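Local coordinates for protein C-glycoside 3-oxidase (Microbacterium trichothecenolyticum, PDB 7DVE) that oxidises the C3 hydroxyl of the sugar in C-glycosides such as isoorientin and mangiferin, using bound FAD and passing the electrons to oxygen, at residues G43-D48 against S119-M124; G51-N56 against A126-A131; R159-T164 against D216-D221. All coordinates share one frame; numbering follows the deposited sequence.

How the interactions relate
Interactions 1 and 2 pair the same two loops, one running from strand 37-40 to helix 60-69 and the other from strand 116-117 to helix 142-145. They lie about 10 Å apart, centre to centre, and S47 OG of the first is probably hydrogen-bonded to A52 O of the second. Both are buried, touch FAD and rely on hydrogen bonds: interaction 1 meets the pyrophosphate, ribose and ribityl parts, interaction 2 the flavin ring. Interaction 3 joins two helices by apolar contacts, with no hydrogen bond between its segments; it too is largely buried, but V217 and G162 are partly exposed. It meets interaction 2 where D216 packs on A52 and L161 on W128.

Interaction 1 (G43-D48 against S119-M124); sequences GPTVSD and SNVGGM. With FAD (flavin-adenine dinucleotide), chain C.
V121 and P44 illustrate how one direct main-chain bond, backed by a shared water, can join two loops without regular secondary structure: V121 N donates to P44 O over 2.8 Å, the hydrogen arriving at 157°. The same carbonyl receives a CA-H...O contact from N120 CA at 3.3 Å, and a second such contact runs the other way, from G43 CA to S119 O at 3.4 Å. The backbones can approach this closely at G43 because it is glycine; a beta carbon there would collide with N120 N. V121 CG2 lies alongside T45 OG1 at 3.7 Å, and the two side chains point the same way. The T45 hydroxyl is hydrogen-bonded to D233. The water completes the first shell, accepting from V46 N and donating to both S47 OG and V121 O.

What positions V121 is N120, whose ND2 donates to V121 O at 2.9 Å, from above that carbonyl's plane, and to G123 O at 3.0 Å. Its CG lies between the backbone N and the carbonyl carbon (chi1 58°), which turns the amide back over its own type II turn, N120 to G123. Its OD1 takes a bond from H127, which means that an alanine here would probably leave H127 NE2 without its acceptor and the turn carbonyls without their shared donor. Beyond the turn, M124 N donates to FAD O2A at 3.1 Å, and the bent M124 chain packs its CE against the ribityl chain near FAD O2'. N120 and M124 both bind FAD, so the turn forms part of the cofactor pocket.

The contact lies just past strand 37-40 of the parallel sheet; helix 60-69 covers P44 and V46 through R69 and A66, while G43 is bonded by its backbone to E234.

Interaction 2 (G51-N56 against A126-A131); sequences GAHVKN and AHWTGA. With FAD (flavin-adenine dinucleotide), chain C.
Two hydrogen bonds join H53 and V54 to the loop that carries the flavin contacts. V54 N donates to A126 O at 3.0 Å, nearly straight at 168°, and H53 NE2 donates to W128 O at 2.9 Å, on a lone pair of that carbonyl, which is tilted 20° from the ring plane. The other ring nitrogen, H53 ND1, accepts from K55 N in the ring plane at 2.9 Å, so both ring nitrogens are engaged, which should fix the ring's rotation.

Packing fills in between. A126 O sits 3.2 Å above the centre of one face of the H53 ring, while V54 CG1 lies obliquely 3.9 Å from H127 CE1. H53 CD2 approaches the edge of the indole at W128 CD1.

Of the two segments, 126-131 makes the cofactor contacts: T129 OG1 donates to FAD N5 of the central ring at 3.1 Å, A131 N to FAD O4 and FAD N3 to A131 O grip the pyrimidine end, and W128 CB presses on FAD C9A at 3.3 Å.

Around this, helix 60-69 packs on V54 through A66, strand 196-204 borders W128 and A131, and W212 at the end of strand 210-212 meets the H53 ring.

Interaction 3 (R159-T164 against D216-D221); sequences RLLGVT and DVVLGD
L160 and V218 bring two helices together at close range, their CA atoms 5.0 Å apart, with V218 CA making a CA-H...O contact to L160 O at 3.6 Å and 142°. The last turn of helix 149-161 thus lies against helix 215-224 so that its closing carbonyls face the neighbour. V217 fits against them: its CG1, anti to the backbone N with chi1 at 179°, reaches 3.7 Å from L160 O and 4.1 Å from L161 O. V218 makes the side-chain-to-side-chain packing. Its CG2 rests alongside L161 CD2 at 3.8 Å, the two side chains pointing the same way, and its CG1 looks across more loosely to L160 CD1 at 4.3 Å. No hydrogen bond crosses between the segments. R26 of helix 19-31 bonds through NH1 to V218 O, and weakly to V217 O, tying helix 215-224 to that helix.

Beyond this pair, L160 and V218 both touch T23 of helix 19-31, and L160 continues onto V494 and V498 of helix 490-510; L161 extends towards W128 and L491.

The helix end itself is a Schellman motif, closed by G162 at positive phi, the kind of ending that glycine favours and that here leads into the short, weakly bonded strand about 163-164. Helix 19-31 follows a glycine-rich turn consistent with the Rossmann-type dinucleotide fold of GMC oxidoreductases; through their shared contact with it, the two helices are probably set against a flank of the FAD-binding core.

Interaction 1 (G43-D48 against S119-M124)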
loop_
_atom_site.group_PDB
_atom_site.type_symbol
_atom_site.label_atom_id
_atom_site.label_comp_id
_atom_site.label_asym_id
_atom_site.label_seq_id
_atom_site.Cartn_x
_atom_site.Cartn_y
_atom_site.Cartn_z
ATOM N N GLY A 43 12.163 -9.000 6.451
ATOM C CA GLY A 43 13.125 -7.925 6.286
ATOM C C GLY A 43 13.750 -7.485 7.597
ATOM O O GLY A 43 13.301 -7.865 8.687
ATOM N N PRO A 44 14.814 -6.692 7.519
ATOM C CA PRO A 44 15.403 -6.120 8.735
ATOM C C PRO A 44 14.560 -4.980 9.288
ATOM O O PRO A 44 13.605 -4.501 8.674
ATOM C CB PRO A 44 16.764 -5.602 8.262
ATOM C CG PRO A 44 16.543 -5.293 6.797
ATOM C CD PRO A 44 15.576 -6.333 6.308
ATOM N N THR A 45 14.944 -4.543 10.482
ATOM C CA THR A 45 14.518 -3.254 11.011
ATOM C C THR A 45 15.471 -2.194 10.488
ATOM O O THR A 45 16.671 -2.259 10.779
ATOM C CB THR A 45 14.554 -3.257 12.540
ATOM O OG1 THR A 45 13.967 -4.467 13.031
ATOM C CG2 THR A 45 13.827 -2.059 13.102
ATOM N N VAL A 46 14.955 -1.207 9.750
ATOM C CA VAL A 46 15.806 -0.180 9.155
ATOM C C VAL A 46 15.567 1.209 9.731
ATOM O O VAL A 46 16.243 2.156 9.316
ATOM C CB VAL A 46 15.659 -0.149 7.618
ATOM C CG1 VAL A 46 15.972 -1.530 7.017
ATOM C CG2 VAL A 46 14.255 0.314 7.221
ATOM N N SER A 47 14.652 1.365 10.688
ATOM C CA SER A 47 14.266 2.683 11.182
ATOM C C SER A 47 13.789 2.580 12.624
ATOM O O SER A 47 13.456 1.496 13.110
ATOM C CB SER A 47 13.170 3.297 10.316
ATOM O OG SER A 47 12.100 2.386 10.179
ATOM N N ASP A 48 13.746 3.739 13.299
ATOM C CA ASP A 48 13.391 3.865 14.716
ATOM C C ASP A 48 12.278 4.893 14.897
ATOM O O ASP A 48 12.416 6.044 14.429
ATOM C CB ASP A 48 14.592 4.284 15.576
ATOM C CG ASP A 48 14.405 3.937 17.031
ATOM O OD1 ASP A 48 13.928 2.814 17.306
ATOM O OD2 ASP A 48 14.731 4.771 17.904
ATOM N N SER A 119 11.123 -5.365 1.643
ATOM C CA SER A 119 11.341 -6.373 2.684
ATOM C C SER A 119 12.024 -5.682 3.858
ATOM O O SER A 119 13.250 -5.522 3.856
ATOM C CB SER A 119 12.174 -7.534 2.167
ATOM O OG SER A 119 11.370 -8.432 1.416
ATOM N N ASN A 120 11.230 -5.274 4.851
ATOM C CA ASN A 120 11.720 -4.493 5.989
ATOM C C ASN A 120 10.587 -4.317 6.989
ATOM O O ASN A 120 9.414 -4.507 6.658
ATOM C CB ASN A 120 12.254 -3.133 5.547
ATOM C CG ASN A 120 11.206 -2.309 4.812
ATOM O OD1 ASN A 120 11.143 -2.323 3.574
ATOM N ND2 ASN A 120 10.369 -1.581 5.576
ATOM N N VAL A 121 10.943 -3.973 8.226
ATOM C CA VAL A 121 9.905 -3.654 9.202
ATOM C C VAL A 121 9.243 -2.352 8.776
ATOM O O VAL A 121 9.921 -1.374 8.444
ATOM C CB VAL A 121 10.488 -3.605 10.624
ATOM C CG1 VAL A 121 9.451 -3.089 11.638
ATOM C CG2 VAL A 121 10.939 -5.025 11.046
ATOM N N GLY A 122 7.916 -2.364 8.673
ATOM C CA GLY A 122 7.171 -1.273 8.077
ATOM C C GLY A 122 6.668 -1.537 6.666
ATOM O O GLY A 122 5.779 -0.806 6.196
ATOM N N GLY A 123 7.201 -2.563 5.987
ATOM C CA GLY A 123 6.871 -2.857 4.603
ATOM C C GLY A 123 7.100 -1.651 3.715
ATOM O O GLY A 123 7.895 -0.748 4.024
ATOM N N MET A 124 6.343 -1.603 2.616
ATOM C CA MET A 124 6.431 -0.491 1.678
ATOM C C MET A 124 6.077 0.850 2.324
ATOM O O MET A 124 6.510 1.907 1.832
ATOM C CB MET A 124 5.518 -0.768 0.494
ATOM C CG MET A 124 6.276 -1.236 -0.699
ATOM S SD MET A 124 5.302 -1.766 -2.121
ATOM C CE MET A 124 4.032 -0.594 -2.107
HETATM P PA FAD C . 3.515 -4.214 2.554
HETATM O O1A FAD C . 4.276 -4.740 1.395
HETATM O O2A FAD C . 3.489 -2.751 2.789
HETATM O O5B FAD C . 4.157 -5.018 3.796
HETATM C C5B FAD C . 4.190 -6.447 3.758
HETATM C C4B FAD C . 5.337 -6.956 4.592
HETATM O O4B FAD C . 5.236 -8.410 4.546
HETATM C C3B FAD C . 6.693 -6.614 3.942
HETATM O O3B FAD C . 7.518 -5.971 4.934
HETATM C C2B FAD C . 7.233 -8.012 3.607
HETATM O O2B FAD C . 8.649 -8.094 3.786
HETATM C C1B FAD C . 6.569 -8.886 4.652
HETATM N N9A FAD C . 6.590 -10.335 4.234
HETATM C C8A FAD C . 6.152 -10.725 3.027
HETATM N N7A FAD C . 6.279 -12.054 2.939
HETATM C C5A FAD C . 6.803 -12.497 4.084
HETATM C C6A FAD C . 7.105 -13.736 4.496
HETATM N N6A FAD C . 6.866 -14.720 3.630
HETATM N N1A FAD C . 7.619 -13.987 5.716
HETATM C C2A FAD C . 7.839 -12.902 6.568
HETATM N N3A FAD C . 7.502 -11.611 6.121
HETATM C C4A FAD C . 6.992 -11.435 4.890
HETATM N N1 FAD C . 0.021 3.625 -1.194
HETATM C C2 FAD C . -1.028 4.500 -0.970
HETATM O O2 FAD C . -2.088 4.033 -0.568
HETATM N N3 FAD C . -0.871 5.873 -1.216
HETATM C C4 FAD C . 0.379 6.374 -1.646
HETATM O O4 FAD C . 0.512 7.587 -1.836
HETATM C C4X FAD C . 1.422 5.481 -1.865
HETATM N N5 FAD C . 2.629 5.885 -2.333
HETATM C C5X FAD C . 3.661 4.995 -2.400
HETATM C C6 FAD C . 4.958 5.418 -2.746
HETATM C C7 FAD C . 6.040 4.545 -2.766
HETATM C C7M FAD C . 7.457 5.046 -3.143
HETATM C C8 FAD C . 5.836 3.202 -2.442
HETATM C C8M FAD C . 7.024 2.222 -2.465
HETATM C C9 FAD C . 4.547 2.766 -2.105
HETATM C C9A FAD C . 3.453 3.651 -2.087
HETATM N N10 FAD C . 2.204 3.231 -1.780
HETATM C C10 FAD C . 1.219 4.119 -1.628
HETATM C "C1'" FAD C . 1.863 1.797 -1.564
HETATM C "C2'" FAD C . 1.828 1.346 -0.098
HETATM O "O2'" FAD C . 3.167 1.397 0.423
HETATM C "C3'" FAD C . 1.207 -0.086 0.018
HETATM O "O3'" FAD C . -0.140 -0.075 -0.477
HETATM C "C4'" FAD C . 1.120 -0.539 1.476
HETATM O "O4'" FAD C . 2.415 -0.518 2.058
HETATM C "C5'" FAD C . 0.557 -1.984 1.561
HETATM O "O5'" FAD C . 0.680 -2.492 2.904
HETATM P P FAD C . 0.736 -4.069 3.265
HETATM O O1P FAD C . 1.108 -4.305 4.687
HETATM O O2P FAD C . -0.529 -4.629 2.745
HETATM O O3P FAD C . 1.994 -4.728 2.488
HETATM O O HOH W 1 12.028 -0.396 10.121
#

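Interaction 2 (G51-N56 against A126-A131)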
loop_
_atom_site.group_PDB
_atom_site.type_symbol
_atom_site.label_atom_id
_atom_site.label_comp_id
_atom_site.label_asym_id
_atom_site.label_seq_id
_atom_site.Cartn_x
_atom_site.Cartn_y
_atom_site.Cartn_z
ATOM N N GLY A 51 9.546 0.234 11.731
ATOM C CA GLY A 51 8.532 0.591 10.767
ATOM C C GLY A 51 8.438 2.064 10.427
ATOM O O GLY A 51 7.627 2.433 9.571
ATOM N N ALA A 52 9.209 2.927 11.074
ATOM C CA ALA A 52 9.116 4.354 10.783
ATOM C C ALA A 52 9.650 4.652 9.375
ATOM O O ALA A 52 10.414 3.882 8.800
ATOM C CB ALA A 52 9.874 5.152 11.836
ATOM N N HIS A 53 9.207 5.769 8.802
ATOM C CA HIS A 53 9.612 6.107 7.439
ATOM C C HIS A 53 11.106 6.427 7.379
ATOM O O HIS A 53 11.658 7.047 8.285
ATOM C CB HIS A 53 8.805 7.299 6.910
ATOM C CG HIS A 53 8.807 7.405 5.415
ATOM N ND1 HIS A 53 9.894 7.875 4.706
ATOM C CD2 HIS A 53 7.871 7.065 4.490
ATOM C CE1 HIS A 53 9.623 7.831 3.410
ATOM N NE2 HIS A 53 8.398 7.356 3.253
ATOM N N VAL A 54 11.762 6.012 6.293
ATOM C CA VAL A 54 13.188 6.304 6.152
ATOM C C VAL A 54 13.460 7.811 6.187
ATOM O O VAL A 54 14.512 8.238 6.656
ATOM C CB VAL A 54 13.768 5.637 4.883
ATOM C CG1 VAL A 54 13.650 4.096 4.972
ATOM C CG2 VAL A 54 13.117 6.170 3.584
ATOM N N LYS A 55 12.519 8.646 5.759
ATOM C CA LYS A 55 12.795 10.080 5.844
ATOM C C LYS A 55 12.860 10.608 7.283
ATOM O O LYS A 55 13.070 11.812 7.488
ATOM C CB LYS A 55 11.742 10.853 5.066
ATOM C CG LYS A 55 11.731 10.562 3.568
ATOM C CD LYS A 55 11.564 11.853 2.754
ATOM C CE LYS A 55 11.711 11.578 1.271
ATOM N NZ LYS A 55 11.162 12.716 0.493
ATOM N N ASN A 56 12.668 9.758 8.287
ATOM C CA ASN A 56 12.999 10.137 9.649
ATOM C C ASN A 56 14.498 10.153 9.904
ATOM O O ASN A 56 14.918 10.651 10.949
ATOM C CB ASN A 56 12.339 9.179 10.640
ATOM C CG ASN A 56 10.891 9.482 10.854
ATOM O OD1 ASN A 56 10.537 10.466 11.522
ATOM N ND2 ASN A 56 10.023 8.631 10.296
ATOM N N ALA A 126 7.345 2.055 4.837
ATOM C CA ALA A 126 8.539 2.784 5.240
ATOM C C ALA A 126 9.066 3.682 4.129
ATOM O O ALA A 126 9.979 4.483 4.378
ATOM C CB ALA A 126 9.642 1.836 5.684
ATOM N N HIS A 127 8.484 3.598 2.933
ATOM C CA HIS A 127 9.007 4.275 1.757
ATOM C C HIS A 127 7.952 5.031 0.972
ATOM O O HIS A 127 8.302 5.650 -0.040
ATOM C CB HIS A 127 9.668 3.265 0.793
ATOM C CG HIS A 127 10.572 2.287 1.466
ATOM N ND1 HIS A 127 11.889 2.576 1.753
ATOM C CD2 HIS A 127 10.349 1.037 1.928
ATOM C CE1 HIS A 127 12.443 1.537 2.354
ATOM N NE2 HIS A 127 11.532 0.588 2.465
ATOM N N TRP A 128 6.680 4.960 1.365
ATOM C CA TRP A 128 5.586 5.432 0.529
ATOM C C TRP A 128 5.448 6.953 0.608
ATOM O O TRP A 128 6.179 7.632 1.334
ATOM C CB TRP A 128 4.279 4.739 0.912
ATOM C CG TRP A 128 3.672 5.129 2.242
ATOM C CD1 TRP A 128 4.324 5.599 3.362
ATOM C CD2 TRP A 128 2.282 5.067 2.589
ATOM N NE1 TRP A 128 3.420 5.809 4.388
ATOM C CE2 TRP A 128 2.162 5.504 3.939
ATOM C CE3 TRP A 128 1.132 4.687 1.900
ATOM C CZ2 TRP A 128 0.928 5.570 4.598
ATOM C CZ3 TRP A 128 -0.095 4.754 2.565
ATOM C CH2 TRP A 128 -0.184 5.195 3.894
ATOM N N THR A 129 4.489 7.500 -0.162
ATOM C CA THR A 129 4.190 8.934 -0.149
ATOM C C THR A 129 2.802 9.238 0.414
ATOM O O THR A 129 2.230 10.291 0.111
ATOM C CB THR A 129 4.329 9.545 -1.544
ATOM O OG1 THR A 129 3.464 8.858 -2.437
ATOM C CG2 THR A 129 5.765 9.478 -2.050
ATOM N N GLY A 130 2.236 8.306 1.179
ATOM C CA GLY A 130 1.236 8.576 2.197
ATOM C C GLY A 130 -0.128 9.075 1.761
ATOM O O GLY A 130 -0.883 9.509 2.630
ATOM N N ALA A 131 -0.495 9.028 0.473
ATOM C CA ALA A 131 -1.796 9.556 0.065
ATOM C C ALA A 131 -2.924 8.561 0.388
ATOM O O ALA A 131 -2.842 7.376 0.026
ATOM C CB ALA A 131 -1.790 9.907 -1.417
HETATM P PA FAD C . 3.515 -4.214 2.554
HETATM O O1A FAD C . 4.276 -4.740 1.395
HETATM O O2A FAD C . 3.489 -2.751 2.789
HETATM O O5B FAD C . 4.157 -5.018 3.796
HETATM C C5B FAD C . 4.190 -6.447 3.758
HETATM C C4B FAD C . 5.337 -6.956 4.592
HETATM O O4B FAD C . 5.236 -8.410 4.546
HETATM C C3B FAD C . 6.693 -6.614 3.942
HETATM O O3B FAD C . 7.518 -5.971 4.934
HETATM C C2B FAD C . 7.233 -8.012 3.607
HETATM O O2B FAD C . 8.649 -8.094 3.786
HETATM C C1B FAD C . 6.569 -8.886 4.652
HETATM N N9A FAD C . 6.590 -10.335 4.234
HETATM C C8A FAD C . 6.152 -10.725 3.027
HETATM N N7A FAD C . 6.279 -12.054 2.939
HETATM C C5A FAD C . 6.803 -12.497 4.084
HETATM C C6A FAD C . 7.105 -13.736 4.496
HETATM N N6A FAD C . 6.866 -14.720 3.630
HETATM N N1A FAD C . 7.619 -13.987 5.716
HETATM C C2A FAD C . 7.839 -12.902 6.568
HETATM N N3A FAD C . 7.502 -11.611 6.121
HETATM C C4A FAD C . 6.992 -11.435 4.890
HETATM N N1 FAD C . 0.021 3.625 -1.194
HETATM C C2 FAD C . -1.028 4.500 -0.970
HETATM O O2 FAD C . -2.088 4.033 -0.568
HETATM N N3 FAD C . -0.871 5.873 -1.216
HETATM C C4 FAD C . 0.379 6.374 -1.646
HETATM O O4 FAD C . 0.512 7.587 -1.836
HETATM C C4X FAD C . 1.422 5.481 -1.865
HETATM N N5 FAD C . 2.629 5.885 -2.333
HETATM C C5X FAD C . 3.661 4.995 -2.400
HETATM C C6 FAD C . 4.958 5.418 -2.746
HETATM C C7 FAD C . 6.040 4.545 -2.766
HETATM C C7M FAD C . 7.457 5.046 -3.143
HETATM C C8 FAD C . 5.836 3.202 -2.442
HETATM C C8M FAD C . 7.024 2.222 -2.465
HETATM C C9 FAD C . 4.547 2.766 -2.105
HETATM C C9A FAD C . 3.453 3.651 -2.087
HETATM N N10 FAD C . 2.204 3.231 -1.780
HETATM C C10 FAD C . 1.219 4.119 -1.628
HETATM C "C1'" FAD C . 1.863 1.797 -1.564
HETATM C "C2'" FAD C . 1.828 1.346 -0.098
HETATM O "O2'" FAD C . 3.167 1.397 0.423
HETATM C "C3'" FAD C . 1.207 -0.086 0.018
HETATM O "O3'" FAD C . -0.140 -0.075 -0.477
HETATM C "C4'" FAD C . 1.120 -0.539 1.476
HETATM O "O4'" FAD C . 2.415 -0.518 2.058
HETATM C "C5'" FAD C . 0.557 -1.984 1.561
HETATM O "O5'" FAD C . 0.680 -2.492 2.904
HETATM P P FAD C . 0.736 -4.069 3.265
HETATM O O1P FAD C . 1.108 -4.305 4.687
HETATM O O2P FAD C . -0.529 -4.629 2.745
HETATM O O3P FAD C . 1.994 -4.728 2.488
#

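Interaction 3 (R159-T164 against D216-D221)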
loop_
_atom_site.group_PDB
_atom_site.type_symbol
_atom_site.label_atom_id
_atom_site.label_comp_id
_atom_site.label_asym_id
_atom_site.label_seq_id
_atom_site.Cartn_x
_atom_site.Cartn_y
_atom_site.Cartn_z
ATOM N N ARG A 159 -8.006 6.923 11.479
ATOM C CA ARG A 159 -7.455 7.043 12.830
ATOM C C ARG A 159 -6.161 6.238 12.980
ATOM O O ARG A 159 -5.195 6.696 13.605
ATOM C CB ARG A 159 -8.487 6.593 13.850
ATOM C CG ARG A 159 -7.932 6.290 15.219
ATOM C CD ARG A 159 -9.053 5.891 16.161
ATOM N NE ARG A 159 -9.355 4.459 16.112
ATOM C CZ ARG A 159 -8.753 3.536 16.856
ATOM N NH1 ARG A 159 -7.744 3.844 17.657
ATOM N NH2 ARG A 159 -9.189 2.279 16.816
ATOM N N LEU A 160 -6.118 5.036 12.406
ATOM C CA LEU A 160 -4.925 4.212 12.562
ATOM C C LEU A 160 -3.724 4.870 11.893
ATOM O O LEU A 160 -2.602 4.814 12.410
ATOM C CB LEU A 160 -5.165 2.814 12.001
ATOM C CG LEU A 160 -6.155 1.920 12.755
ATOM C CD1 LEU A 160 -5.915 0.473 12.397
ATOM C CD2 LEU A 160 -6.075 2.095 14.267
ATOM N N LEU A 161 -3.942 5.524 10.758
ATOM C CA LEU A 161 -2.856 6.107 9.995
ATOM C C LEU A 161 -2.599 7.565 10.345
ATOM O O LEU A 161 -1.647 8.141 9.822
ATOM C CB LEU A 161 -3.142 5.960 8.485
ATOM C CG LEU A 161 -3.157 4.531 7.892
ATOM C CD1 LEU A 161 -4.081 4.418 6.663
ATOM C CD2 LEU A 161 -1.764 4.064 7.523
ATOM N N GLY A 162 -3.393 8.166 11.232
ATOM C CA GLY A 162 -3.234 9.568 11.594
ATOM C C GLY A 162 -3.350 10.446 10.366
ATOM O O GLY A 162 -2.488 11.294 10.107
ATOM N N VAL A 163 -4.406 10.215 9.589
ATOM C CA VAL A 163 -4.573 10.859 8.286
ATOM C C VAL A 163 -5.052 12.282 8.487
ATOM O O VAL A 163 -5.983 12.524 9.256
ATOM C CB VAL A 163 -5.574 10.086 7.421
ATOM C CG1 VAL A 163 -6.130 11.017 6.333
ATOM C CG2 VAL A 163 -4.919 8.870 6.823
ATOM N N THR A 164 -4.445 13.228 7.782
ATOM C CA THR A 164 -4.883 14.610 7.894
ATOM C C THR A 164 -4.834 15.276 6.535
ATOM O O THR A 164 -4.025 14.909 5.672
ATOM C CB THR A 164 -4.019 15.403 8.872
ATOM O OG1 THR A 164 -4.414 16.783 8.829
ATOM C CG2 THR A 164 -2.554 15.288 8.462
ATOM N N ASP A 216 4.924 2.379 12.109
ATOM C CA ASP A 216 5.200 2.988 13.404
ATOM C C ASP A 216 3.939 3.612 13.986
ATOM O O ASP A 216 3.639 3.434 15.171
ATOM C CB ASP A 216 6.294 4.046 13.274
ATOM C CG ASP A 216 5.989 5.069 12.186
ATOM O OD1 ASP A 216 5.382 4.674 11.180
ATOM O OD2 ASP A 216 6.357 6.252 12.320
ATOM N N VAL A 217 3.156 4.296 13.148
ATOM C CA VAL A 217 1.967 4.982 13.638
ATOM C C VAL A 217 0.807 4.007 13.816
ATOM O O VAL A 217 0.044 4.111 14.787
ATOM C CB VAL A 217 1.597 6.137 12.693
ATOM C CG1 VAL A 217 0.329 6.853 13.185
ATOM C CG2 VAL A 217 2.757 7.102 12.605
ATOM N N VAL A 218 0.660 3.054 12.897
ATOM C CA VAL A 218 -0.402 2.059 13.020
ATOM C C VAL A 218 -0.184 1.196 14.260
ATOM O O VAL A 218 -1.115 0.949 15.032
ATOM C CB VAL A 218 -0.497 1.204 11.742
ATOM C CG1 VAL A 218 -1.683 0.263 11.850
ATOM C CG2 VAL A 218 -0.640 2.093 10.519
ATOM N N LEU A 219 1.053 0.735 14.477
ATOM C CA LEU A 219 1.373 -0.047 15.668
ATOM C C LEU A 219 1.176 0.786 16.927
ATOM O O LEU A 219 0.608 0.308 17.925
ATOM C CB LEU A 219 2.819 -0.545 15.587
ATOM C CG LEU A 219 3.148 -1.733 14.665
ATOM C CD1 LEU A 219 4.640 -2.032 14.693
ATOM C CD2 LEU A 219 2.357 -2.973 15.039
ATOM N N GLY A 220 1.648 2.046 16.905
ATOM C CA GLY A 220 1.401 2.979 17.982
ATOM C C GLY A 220 2.031 2.597 19.299
ATOM O O GLY A 220 2.602 1.506 19.456
ATOM N N ASP A 221 1.904 3.498 20.277
ATOM C CA ASP A 221 2.414 3.173 21.591
ATOM C C ASP A 221 1.613 2.065 22.238
ATOM O O ASP A 221 2.164 1.350 23.080
ATOM C CB ASP A 221 2.440 4.396 22.495
ATOM C CG ASP A 221 3.333 5.492 21.963
ATOM O OD1 ASP A 221 4.415 5.194 21.392
ATOM O OD2 ASP A 221 2.962 6.664 22.173
#